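Local coordinates for secreted protein (Streptomyces lividans TK24, PDB 5LXZ), which probably acts as a mononuclear copper-radical oxidase of the galactose oxidase-like AA5 family, at residues A[307-312]-A[328-333]; A[291-296]-A[335-340]; A[469-474]-A[496-501]. The protein carries 1 engineered substitution. All blocks are in the same frame, centred on the assembly; numbering follows the deposited sequence. Where two conformers were deposited one is given.

Contact 1 of 3, residues A[307-312]-A[328-333]; sequences GKIFYS and GVWDVE. With EDO (1,2-ethanediol), chain N.
Ile309 and Trp330 oppose each other as an antiparallel hydrogen-bonded pair in a Kelch blade of the β-propeller, where strands 309-311 and 328-330 are the two middle strands of the four-stranded blade. Their side chains leave the sheet together on one face, running alongside each other, CG2 of Ile309 meeting CE3 of the indole at 4.1 Å. The other branch of Ile309 has a different neighbour: with CG1 beside the backbone N (chi1 -74°), it slants across to Val332, whose CG2 is 3.7 Å from that CG1. The same valine methyl sits over the centre of the Trp330 ring, so it covers one face of the indole while NE1 is bonded to Asn335 OD1. Tyr311 shares this side of the sheet and lies opposite Gly328, which adds no side chain of its own; the Tyr311 ring meets Phe295 edge-to-face.

Phe310 and Val329, a non-hydrogen-bonded pair, occupy the reverse side. CG2 of Val329 is near the plane of the phenylalanine ring, at its edge, and CG1 rests 3.7 Å from Lys308 CD. The extended lysine runs on past Asp331, yet Lys308 NZ stays 4.4 Å from Asp331 OD2, beyond salt-bridge range. Just beyond the end of strand 328-330 and before the start of 309-311, one water bridges the two segments, donating to Gly307 O at 2.8 Å and accepting from Val332 N at 2.9 Å.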
loop_
_atom_site.group_PDB
_atom_site.type_symbol
_atom_site.label_atom_id
_atom_site.label_comp_id
_atom_site.label_asym_id
_atom_site.label_seq_id
_atom_site.Cartn_x
_atom_site.Cartn_y
_atom_site.Cartn_z
ATOM N N GLY A 307 -16.469 9.054 10.590
ATOM C CA GLY A 307 -15.521 8.450 11.504
ATOM C C GLY A 307 -15.304 6.962 11.369
ATOM O O GLY A 307 -14.462 6.403 12.025
ATOM N N LYS A 308 -16.124 6.335 10.544
ATOM C CA LYS A 308 -15.933 4.941 10.209
ATOM C C LYS A 308 -14.837 4.827 9.174
ATOM O O LYS A 308 -14.390 5.798 8.610
ATOM C CB LYS A 308 -17.258 4.296 9.753
ATOM C CG LYS A 308 -18.356 4.458 10.819
ATOM C CD LYS A 308 -19.613 3.683 10.452
ATOM C CE LYS A 308 -20.728 4.037 11.465
ATOM N NZ LYS A 308 -22.050 3.426 11.156
ATOM N N ILE A 309 -14.400 3.601 8.976
ATOM C CA ILE A 309 -13.337 3.288 8.049
ATOM C C ILE A 309 -13.911 2.571 6.841
ATOM O O ILE A 309 -14.629 1.564 6.992
ATOM C CB ILE A 309 -12.283 2.411 8.731
ATOM C CG1 ILE A 309 -11.432 3.205 9.710
ATOM C CG2 ILE A 309 -11.346 1.711 7.709
ATOM C CD1 ILE A 309 -10.449 4.222 9.111
ATOM N N PHE A 310 -13.593 3.079 5.646
ATOM C CA PHE A 310 -13.944 2.408 4.447
ATOM C C PHE A 310 -12.836 1.494 4.006
ATOM O O PHE A 310 -11.706 1.934 3.855
ATOM C CB PHE A 310 -14.245 3.408 3.333
ATOM C CG PHE A 310 -14.677 2.762 2.037
ATOM C CD1 PHE A 310 -15.775 1.910 2.030
ATOM C CD2 PHE A 310 -13.975 2.931 0.890
ATOM C CE1 PHE A 310 -16.195 1.326 0.849
ATOM C CE2 PHE A 310 -14.400 2.335 -0.309
ATOM C CZ PHE A 310 -15.498 1.546 -0.307
ATOM N N TYR A 311 -13.192 0.219 3.851
ATOM C CA TYR A 311 -12.285 -0.786 3.253
ATOM C C TYR A 311 -12.725 -0.957 1.846
ATOM O O TYR A 311 -13.829 -1.449 1.591
ATOM C CB TYR A 311 -12.379 -2.078 4.027
ATOM C CG TYR A 311 -11.664 -3.255 3.397
ATOM C CD1 TYR A 311 -10.315 -3.156 2.996
ATOM C CD2 TYR A 311 -12.286 -4.470 3.235
ATOM C CE1 TYR A 311 -9.650 -4.244 2.446
ATOM C CE2 TYR A 311 -11.605 -5.556 2.757
ATOM C CZ TYR A 311 -10.287 -5.442 2.353
ATOM O OH TYR A 311 -9.551 -6.493 1.880
ATOM N N SER A 312 -11.830 -0.666 0.900
ATOM C CA SER A 312 -12.204 -0.695 -0.503
ATOM C C SER A 312 -12.166 -2.124 -1.051
ATOM O O SER A 312 -12.659 -2.329 -2.153
ATOM C CB SER A 312 -11.275 0.168 -1.338
ATOM O OG SER A 312 -10.003 -0.458 -1.472
ATOM N N GLY A 328 -16.313 -2.762 2.451
ATOM C CA GLY A 328 -17.339 -2.387 3.401
ATOM C C GLY A 328 -16.907 -1.252 4.309
ATOM O O GLY A 328 -15.817 -0.747 4.236
ATOM N N VAL A 329 -17.828 -0.925 5.200
ATOM C CA VAL A 329 -17.666 0.163 6.149
ATOM C C VAL A 329 -17.519 -0.432 7.541
ATOM O O VAL A 329 -18.389 -1.193 8.018
ATOM C CB VAL A 329 -18.889 1.074 6.114
ATOM C CG1 VAL A 329 -18.847 2.129 7.198
ATOM C CG2 VAL A 329 -18.994 1.769 4.750
ATOM N N TRP A 330 -16.414 -0.090 8.185
ATOM C CA TRP A 330 -16.040 -0.637 9.470
ATOM C C TRP A 330 -16.136 0.428 10.536
ATOM O O TRP A 330 -15.404 1.428 10.485
ATOM C CB TRP A 330 -14.609 -1.166 9.367
ATOM C CG TRP A 330 -14.023 -1.811 10.562
ATOM C CD1 TRP A 330 -14.664 -2.407 11.607
ATOM C CD2 TRP A 330 -12.621 -1.938 10.837
ATOM N NE1 TRP A 330 -13.754 -2.865 12.521
ATOM C CE2 TRP A 330 -12.490 -2.619 12.058
ATOM C CE3 TRP A 330 -11.460 -1.577 10.137
ATOM C CZ2 TRP A 330 -11.272 -2.919 12.588
ATOM C CZ3 TRP A 330 -10.256 -1.858 10.677
ATOM C CH2 TRP A 330 -10.147 -2.541 11.903
ATOM N N ASP A 331 -16.994 0.226 11.527
ATOM C CA ASP A 331 -16.994 1.091 12.711
ATOM C C ASP A 331 -15.981 0.467 13.650
ATOM O O ASP A 331 -16.212 -0.600 14.221
ATOM C CB ASP A 331 -18.371 1.083 13.322
ATOM C CG ASP A 331 -18.485 2.000 14.523
ATOM O OD1 ASP A 331 -17.500 2.146 15.268
ATOM O OD2 ASP A 331 -19.550 2.617 14.702
ATOM N N VAL A 332 -14.813 1.099 13.779
ATOM C CA VAL A 332 -13.743 0.520 14.545
ATOM C C VAL A 332 -14.089 0.457 16.029
ATOM O O VAL A 332 -13.657 -0.444 16.714
ATOM C CB VAL A 332 -12.438 1.302 14.316
ATOM C CG1 VAL A 332 -11.300 0.732 15.137
ATOM C CG2 VAL A 332 -12.054 1.308 12.842
ATOM N N GLU A 333 -14.893 1.387 16.506
ATOM C CA GLU A 333 -15.214 1.407 17.932
ATOM C C GLU A 333 -16.198 0.306 18.335
ATOM O O GLU A 333 -16.044 -0.266 19.407
ATOM C CB GLU A 333 -15.721 2.787 18.334
ATOM C CG GLU A 333 -14.713 3.890 18.144
ATOM C CD GLU A 333 -15.256 5.249 18.519
ATOM O OE1 GLU A 333 -16.044 5.804 17.725
ATOM O OE2 GLU A 333 -14.915 5.741 19.655
HETATM C C1 EDO N . -13.307 6.849 14.982
HETATM O O1 EDO N . -12.575 7.065 13.756
HETATM C C2 EDO N . -12.407 6.713 16.204
HETATM O O2 EDO N . -11.568 7.844 16.344
HETATM O O HOH W 1 -14.771 3.954 13.392
#

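Contact 2 of 3, residues A[291-296]-A[335-340]; sequences KVRQFP and NKFTKV. With EDO (1,2-ethanediol), chain M; ACT (acetate ion), chain D; EDO (1,2-ethanediol), chain O.
Asn335 and Arg293 hold the loop 291-296 against the turn that leads into strand 337-339, joining two successive Kelch units of the propeller at its surface. The asparagine works with both backbone and side chain. Its ND2 donates to Val292 O at 3.0 Å, approaching from above the carbonyl plane, while its backbone O receives the arginine. In one of the two deposited conformers of Arg293, NE and NH2 grip this single oxygen side-on; the bond from Arg293 NH2 to Asn335 O is 2.8 Å long. A bend at chi3 (-64°) turns the guanidinium back toward the turn for this grip. The side-chain oxygen, OD1, already engaged by the indole of Trp330, sets the way the amide is flipped.

Phe337 covers the arginine from one side: its CB stands over the centre of the guanidinium, 3.4 Å from Arg293 CZ, with ring and guanidinium planes 28° apart. Farther out, Phe337 CE1 touches the edge of the Phe295 ring, 4.1 Å from CE2. An alanine here would keep the CB over the guanidinium but is likely to open a gap beside Phe295 on this side, where the lost ring touched its edge. Asn335 O, a neutral acceptor, takes two N-H groups but brings no full negative charge, and an acetate from the crystallisation liquor accepts from Arg293 NH2, consistent with a guanidinium still able to receive an anion.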
loop_
_atom_site.group_PDB
_atom_site.type_symbol
_atom_site.label_atom_id
_atom_site.label_comp_id
_atom_site.label_asym_id
_atom_site.label_seq_id
_atom_site.Cartn_x
_atom_site.Cartn_y
_atom_site.Cartn_z
ATOM N N LYS A 291 -11.667 -6.044 20.000
ATOM C CA LYS A 291 -12.280 -7.120 19.249
ATOM C C LYS A 291 -11.497 -7.387 17.968
ATOM O O LYS A 291 -10.819 -6.522 17.440
ATOM C CB LYS A 291 -13.708 -6.783 18.894
ATOM C CG LYS A 291 -14.626 -6.639 20.105
ATOM C CD LYS A 291 -15.991 -6.141 19.672
ATOM C CE LYS A 291 -16.951 -5.936 20.841
ATOM N NZ LYS A 291 -18.200 -5.305 20.351
ATOM N N VAL A 292 -11.557 -8.632 17.565
ATOM C CA VAL A 292 -10.898 -9.104 16.370
ATOM C C VAL A 292 -11.578 -8.602 15.103
ATOM O O VAL A 292 -12.791 -8.707 14.945
ATOM C CB VAL A 292 -10.999 -10.672 16.368
ATOM C CG1 VAL A 292 -10.582 -11.295 15.057
ATOM C CG2 VAL A 292 -10.170 -11.233 17.488
ATOM N N ARG A 293 -10.771 -8.115 14.151
ATOM C CA ARG A 293 -11.263 -7.978 12.786
ATOM C C ARG A 293 -10.119 -8.149 11.823
ATOM O O ARG A 293 -9.142 -7.401 11.804
ATOM C CB ARG A 293 -12.009 -6.709 12.504
ATOM C CG ARG A 293 -12.579 -6.791 11.098
ATOM C CD ARG A 293 -13.753 -5.915 10.855
ATOM N NE ARG A 293 -14.948 -6.200 11.627
ATOM C CZ ARG A 293 -15.860 -7.149 11.367
ATOM N NH1 ARG A 293 -15.727 -8.003 10.356
ATOM N NH2 ARG A 293 -16.934 -7.227 12.131
ATOM N N GLN A 294 -10.263 -9.232 11.057
ATOM C CA GLN A 294 -9.199 -9.699 10.210
ATOM C C GLN A 294 -9.339 -9.237 8.777
ATOM O O GLN A 294 -10.443 -9.245 8.213
ATOM C CB GLN A 294 -9.138 -11.226 10.275
ATOM C CG GLN A 294 -7.955 -11.832 9.562
ATOM C CD GLN A 294 -7.988 -13.335 9.579
ATOM O OE1 GLN A 294 -8.205 -13.986 8.533
ATOM N NE2 GLN A 294 -7.732 -13.898 10.724
ATOM N N PHE A 295 -8.195 -8.829 8.227
ATOM C CA PHE A 295 -8.072 -8.447 6.829
ATOM C C PHE A 295 -6.798 -9.043 6.237
ATOM O O PHE A 295 -5.856 -9.311 6.973
ATOM C CB PHE A 295 -7.951 -6.911 6.683
ATOM C CG PHE A 295 -9.147 -6.133 7.139
ATOM C CD1 PHE A 295 -9.252 -5.701 8.450
ATOM C CD2 PHE A 295 -10.168 -5.833 6.246
ATOM C CE1 PHE A 295 -10.353 -4.998 8.864
ATOM C CE2 PHE A 295 -11.293 -5.113 6.668
ATOM C CZ PHE A 295 -11.349 -4.661 7.980
ATOM N N PRO A 296 -6.740 -9.129 4.912
ATOM C CA PRO A 296 -5.473 -9.398 4.260
ATOM C C PRO A 296 -4.485 -8.269 4.474
ATOM O O PRO A 296 -4.875 -7.257 5.046
ATOM C CB PRO A 296 -5.836 -9.480 2.771
ATOM C CG PRO A 296 -7.147 -8.800 2.667
ATOM C CD PRO A 296 -7.849 -8.943 3.959
ATOM N N ASN A 335 -16.822 -2.297 16.219
ATOM C CA ASN A 335 -16.336 -3.407 15.389
ATOM C C ASN A 335 -17.273 -3.841 14.282
ATOM O O ASN A 335 -16.910 -4.759 13.545
ATOM C CB ASN A 335 -15.830 -4.604 16.183
ATOM C CG ASN A 335 -14.785 -5.370 15.423
ATOM O OD1 ASN A 335 -13.880 -4.792 14.814
ATOM N ND2 ASN A 335 -14.905 -6.682 15.431
ATOM N N LYS A 336 -18.433 -3.210 14.168
ATOM C CA LYS A 336 -19.418 -3.582 13.160
ATOM C C LYS A 336 -18.856 -3.350 11.773
ATOM O O LYS A 336 -18.177 -2.344 11.516
ATOM C CB LYS A 336 -20.703 -2.781 13.332
ATOM C CG LYS A 336 -21.831 -3.286 12.443
ATOM C CD LYS A 336 -23.129 -2.606 12.801
ATOM C CE LYS A 336 -24.210 -2.973 11.796
ATOM N NZ LYS A 336 -25.433 -2.167 12.088
ATOM N N PHE A 337 -19.118 -4.310 10.890
ATOM C CA PHE A 337 -18.691 -4.222 9.510
ATOM C C PHE A 337 -19.903 -4.409 8.628
ATOM O O PHE A 337 -20.620 -5.420 8.759
ATOM C CB PHE A 337 -17.639 -5.263 9.201
ATOM C CG PHE A 337 -16.961 -5.046 7.861
ATOM C CD1 PHE A 337 -15.847 -4.237 7.795
ATOM C CD2 PHE A 337 -17.420 -5.628 6.716
ATOM C CE1 PHE A 337 -15.211 -4.014 6.596
ATOM C CE2 PHE A 337 -16.802 -5.408 5.507
ATOM C CZ PHE A 337 -15.700 -4.590 5.447
ATOM N N THR A 338 -20.142 -3.467 7.736
ATOM C CA THR A 338 -21.275 -3.513 6.826
ATOM C C THR A 338 -20.732 -3.576 5.389
ATOM O O THR A 338 -20.080 -2.645 4.930
ATOM C CB THR A 338 -22.159 -2.301 7.007
ATOM O OG1 THR A 338 -22.581 -2.173 8.373
ATOM C CG2 THR A 338 -23.447 -2.451 6.164
ATOM N N LYS A 339 -20.993 -4.692 4.702
ATOM C CA LYS A 339 -20.462 -4.891 3.346
ATOM C C LYS A 339 -21.090 -3.932 2.378
ATOM O O LYS A 339 -22.283 -3.586 2.515
ATOM C CB LYS A 339 -20.711 -6.332 2.942
ATOM C CG LYS A 339 -19.860 -7.265 3.785
ATOM C CD LYS A 339 -20.178 -8.727 3.496
ATOM C CE LYS A 339 -19.217 -9.671 4.205
ATOM N NZ LYS A 339 -19.575 -9.843 5.631
ATOM N N VAL A 340 -20.310 -3.503 1.406
ATOM C CA VAL A 340 -20.731 -2.629 0.329
ATOM C C VAL A 340 -20.767 -3.494 -0.935
ATOM O O VAL A 340 -19.737 -4.014 -1.357
ATOM C CB VAL A 340 -19.823 -1.384 0.166
ATOM C CG1 VAL A 340 -20.159 -0.570 -1.075
ATOM C CG2 VAL A 340 -19.961 -0.472 1.392
HETATM C C1 EDO M . -14.644 -7.730 7.335
HETATM O O1 EDO M . -14.986 -9.027 6.826
HETATM C C2 EDO M . -13.247 -7.787 7.941
HETATM O O2 EDO M . -13.046 -8.901 8.839
HETATM C C ACT D . -18.882 -9.789 10.441
HETATM O O ACT D . -18.517 -9.797 11.639
HETATM O OXT ACT D . -19.677 -8.921 10.019
HETATM C CH3 ACT D . -18.343 -10.832 9.508
HETATM C C1 EDO O . -13.286 -2.414 19.428
HETATM O O1 EDO O . -12.535 -3.494 18.916
HETATM C C2 EDO O . -12.341 -1.242 19.639
HETATM O O2 EDO O . -11.443 -1.373 20.769
#

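Contact 3 of 3, residues A[469-474]-A[496-501]; sequences DGRLMF and IEIYTP. With PO4 (phosphate ion), chain G.
Strands 472-474 and 496-500 run antiparallel; the axes of these short strand segments come within 4.7 Å, with 152° between their N-to-C directions. Leu472 with Tyr499 and Phe474 with Glu497 form hydrogen-bonded pairs, and between them Met473 faces Ile498 as a non-hydrogen-bonded pair, with Met473 CB 3.9 Å from Ile498 CD1. On the other side of the sheet, Leu472 CD1 approaches the edge of the Tyr499 ring and, 3.8 Å off, CG of Pro501. Phe474 brings CE1 near Tyr499 CB.

The turn before the first strand is tied by an Asx turn, Asp469 OD1 accepting from Arg471 N. In the conformer described, one of two deposited, Arg471 lies alongside Thr500 and extends from CG to NE, which donates to Thr500 OG1 at 2.9 Å, near the guanidinium plane. NH1 forms a salt bridge with Asp469 OD2, and NH1 and NH2 each donate almost straight to a separate oxygen of a phosphate, probably from the crystallisation liquor, which Arg509 also binds.

Strand 496-500 pairs on its other edge with 14-18. A blade that combines this early strand with three late ones is the "velcro" closure by which a β-propeller seals its ring.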
loop_
_atom_site.group_PDB
_atom_site.type_symbol
_atom_site.label_atom_id
_atom_site.label_comp_id
_atom_site.label_asym_id
_atom_site.label_seq_id
_atom_site.Cartn_x
_atom_site.Cartn_y
_atom_site.Cartn_z
ATOM N N ASP A 469 5.652 21.090 -6.851
ATOM C CA ASP A 469 5.648 21.857 -8.103
ATOM C C ASP A 469 4.599 21.402 -9.075
ATOM O O ASP A 469 4.487 21.966 -10.187
ATOM C CB ASP A 469 7.039 21.892 -8.720
ATOM C CG ASP A 469 7.452 20.583 -9.344
ATOM O OD1 ASP A 469 6.835 19.555 -9.099
ATOM O OD2 ASP A 469 8.466 20.550 -10.108
ATOM N N GLY A 470 3.797 20.395 -8.712
ATOM C CA GLY A 470 2.755 19.861 -9.579
ATOM C C GLY A 470 3.198 18.759 -10.539
ATOM O O GLY A 470 2.381 18.243 -11.286
ATOM N N ARG A 471 4.475 18.412 -10.528
ATOM C CA ARG A 471 4.956 17.233 -11.233
ATOM C C ARG A 471 4.885 16.064 -10.290
ATOM O O ARG A 471 4.615 16.228 -9.104
ATOM C CB ARG A 471 6.375 17.424 -11.715
ATOM C CG ARG A 471 6.499 18.569 -12.719
ATOM C CD ARG A 471 7.928 18.749 -13.223
ATOM N NE ARG A 471 7.978 19.792 -14.239
ATOM C CZ ARG A 471 8.013 21.104 -13.986
ATOM N NH1 ARG A 471 8.019 21.574 -12.746
ATOM N NH2 ARG A 471 7.996 21.962 -14.991
ATOM N N LEU A 472 5.103 14.884 -10.841
ATOM C CA LEU A 472 4.971 13.632 -10.076
ATOM C C LEU A 472 6.189 12.771 -10.239
ATOM O O LEU A 472 6.749 12.645 -11.334
ATOM C CB LEU A 472 3.745 12.883 -10.510
ATOM C CG LEU A 472 2.460 13.645 -10.215
ATOM C CD1 LEU A 472 1.900 14.300 -11.490
ATOM C CD2 LEU A 472 1.407 12.764 -9.578
ATOM N N MET A 473 6.590 12.128 -9.145
ATOM C CA MET A 473 7.716 11.210 -9.162
ATOM C C MET A 473 7.184 9.792 -9.117
ATOM O O MET A 473 6.272 9.488 -8.338
ATOM C CB MET A 473 8.642 11.466 -7.985
ATOM C CG MET A 473 9.889 10.631 -7.985
ATOM S SD MET A 473 9.733 9.021 -7.212
ATOM C CE MET A 473 9.725 9.528 -5.493
ATOM N N PHE A 474 7.778 8.933 -9.937
ATOM C CA PHE A 474 7.457 7.523 -10.011
ATOM C C PHE A 474 8.689 6.719 -9.676
ATOM O O PHE A 474 9.809 7.045 -10.071
ATOM C CB PHE A 474 6.971 7.177 -11.417
ATOM C CG PHE A 474 5.547 7.575 -11.668
ATOM C CD1 PHE A 474 5.200 8.931 -11.837
ATOM C CD2 PHE A 474 4.529 6.622 -11.759
ATOM C CE1 PHE A 474 3.871 9.325 -12.060
ATOM C CE2 PHE A 474 3.228 7.023 -12.006
ATOM C CZ PHE A 474 2.880 8.356 -12.124
ATOM N N ILE A 496 14.193 6.394 -11.513
ATOM C CA ILE A 496 13.113 7.234 -11.057
ATOM C C ILE A 496 12.623 8.011 -12.296
ATOM O O ILE A 496 13.467 8.353 -13.129
ATOM C CB ILE A 496 13.738 8.159 -9.985
ATOM C CG1 ILE A 496 14.279 7.325 -8.815
ATOM C CG2 ILE A 496 12.748 9.172 -9.452
ATOM C CD1 ILE A 496 13.180 6.521 -8.116
ATOM N N GLU A 497 11.337 8.309 -12.403
ATOM C CA GLU A 497 10.839 9.171 -13.461
ATOM C C GLU A 497 10.115 10.346 -12.843
ATOM O O GLU A 497 9.503 10.232 -11.767
ATOM C CB GLU A 497 9.867 8.448 -14.374
ATOM C CG GLU A 497 10.485 7.613 -15.467
ATOM C CD GLU A 497 9.426 7.043 -16.435
ATOM O OE1 GLU A 497 8.847 6.005 -16.151
ATOM O OE2 GLU A 497 9.176 7.623 -17.495
ATOM N N ILE A 498 10.142 11.464 -13.546
ATOM C CA ILE A 498 9.265 12.589 -13.264
ATOM C C ILE A 498 8.308 12.773 -14.403
ATOM O O ILE A 498 8.747 12.817 -15.565
ATOM C CB ILE A 498 10.082 13.861 -13.122
ATOM C CG1 ILE A 498 11.113 13.662 -12.053
ATOM C CG2 ILE A 498 9.209 15.075 -12.829
ATOM C CD1 ILE A 498 10.587 13.391 -10.721
ATOM N N TYR A 499 7.032 12.863 -14.098
ATOM C CA TYR A 499 6.027 13.180 -15.070
ATOM C C TYR A 499 5.609 14.626 -14.905
ATOM O O TYR A 499 5.225 15.084 -13.821
ATOM C CB TYR A 499 4.803 12.246 -14.958
ATOM C CG TYR A 499 3.717 12.591 -15.951
ATOM C CD1 TYR A 499 3.939 12.446 -17.312
ATOM C CD2 TYR A 499 2.514 13.125 -15.538
ATOM C CE1 TYR A 499 2.966 12.781 -18.220
ATOM C CE2 TYR A 499 1.505 13.433 -16.431
ATOM C CZ TYR A 499 1.761 13.326 -17.795
ATOM O OH TYR A 499 0.741 13.659 -18.650
ATOM N N THR A 500 5.608 15.367 -16.016
ATOM C CA THR A 500 5.141 16.739 -16.049
ATOM C C THR A 500 3.796 16.733 -16.781
ATOM O O THR A 500 3.744 16.430 -17.988
ATOM C CB THR A 500 6.136 17.627 -16.829
ATOM O OG1 THR A 500 7.382 17.648 -16.154
ATOM C CG2 THR A 500 5.635 19.035 -16.923
ATOM N N PRO A 501 2.703 17.034 -16.096
ATOM C CA PRO A 501 1.390 16.886 -16.732
ATOM C C PRO A 501 1.143 18.001 -17.788
ATOM O O PRO A 501 1.845 18.998 -17.785
ATOM C CB PRO A 501 0.386 17.011 -15.554
ATOM C CG PRO A 501 1.227 16.618 -14.365
ATOM C CD PRO A 501 2.585 17.157 -14.625
HETATM P P PO4 G . 7.940 25.272 -13.295
HETATM O O1 PO4 G . 9.143 26.157 -13.039
HETATM O O2 PO4 G . 7.925 24.234 -12.157
HETATM O O3 PO4 G . 6.667 26.091 -13.329
HETATM O O4 PO4 G . 8.029 24.625 -14.652
#

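In the fold
Contacts 1 and 2 illustrate how one propeller blade is joined within itself and to the chain coming from the blade before it: their centres are 8 Å apart and both involve the same blade, where strand 328-330 has 309-311 on one edge and 337-339 on the other. Asp331 N lies 2.8 Å from Lys336 O, a probable hydrogen bond that runs directly between them. Contact 1 pairs strands within a blade; contact 2 adds the incoming loop. Contact 3 belongs to a separate blade, its centre about 32 Å from that of contact 1 and 36 Å from that of contact 2. None supplies a copper ligand, though Tyr460 and His461 immediately precede strand 462-466, which borders strand 472-476 of contact 3.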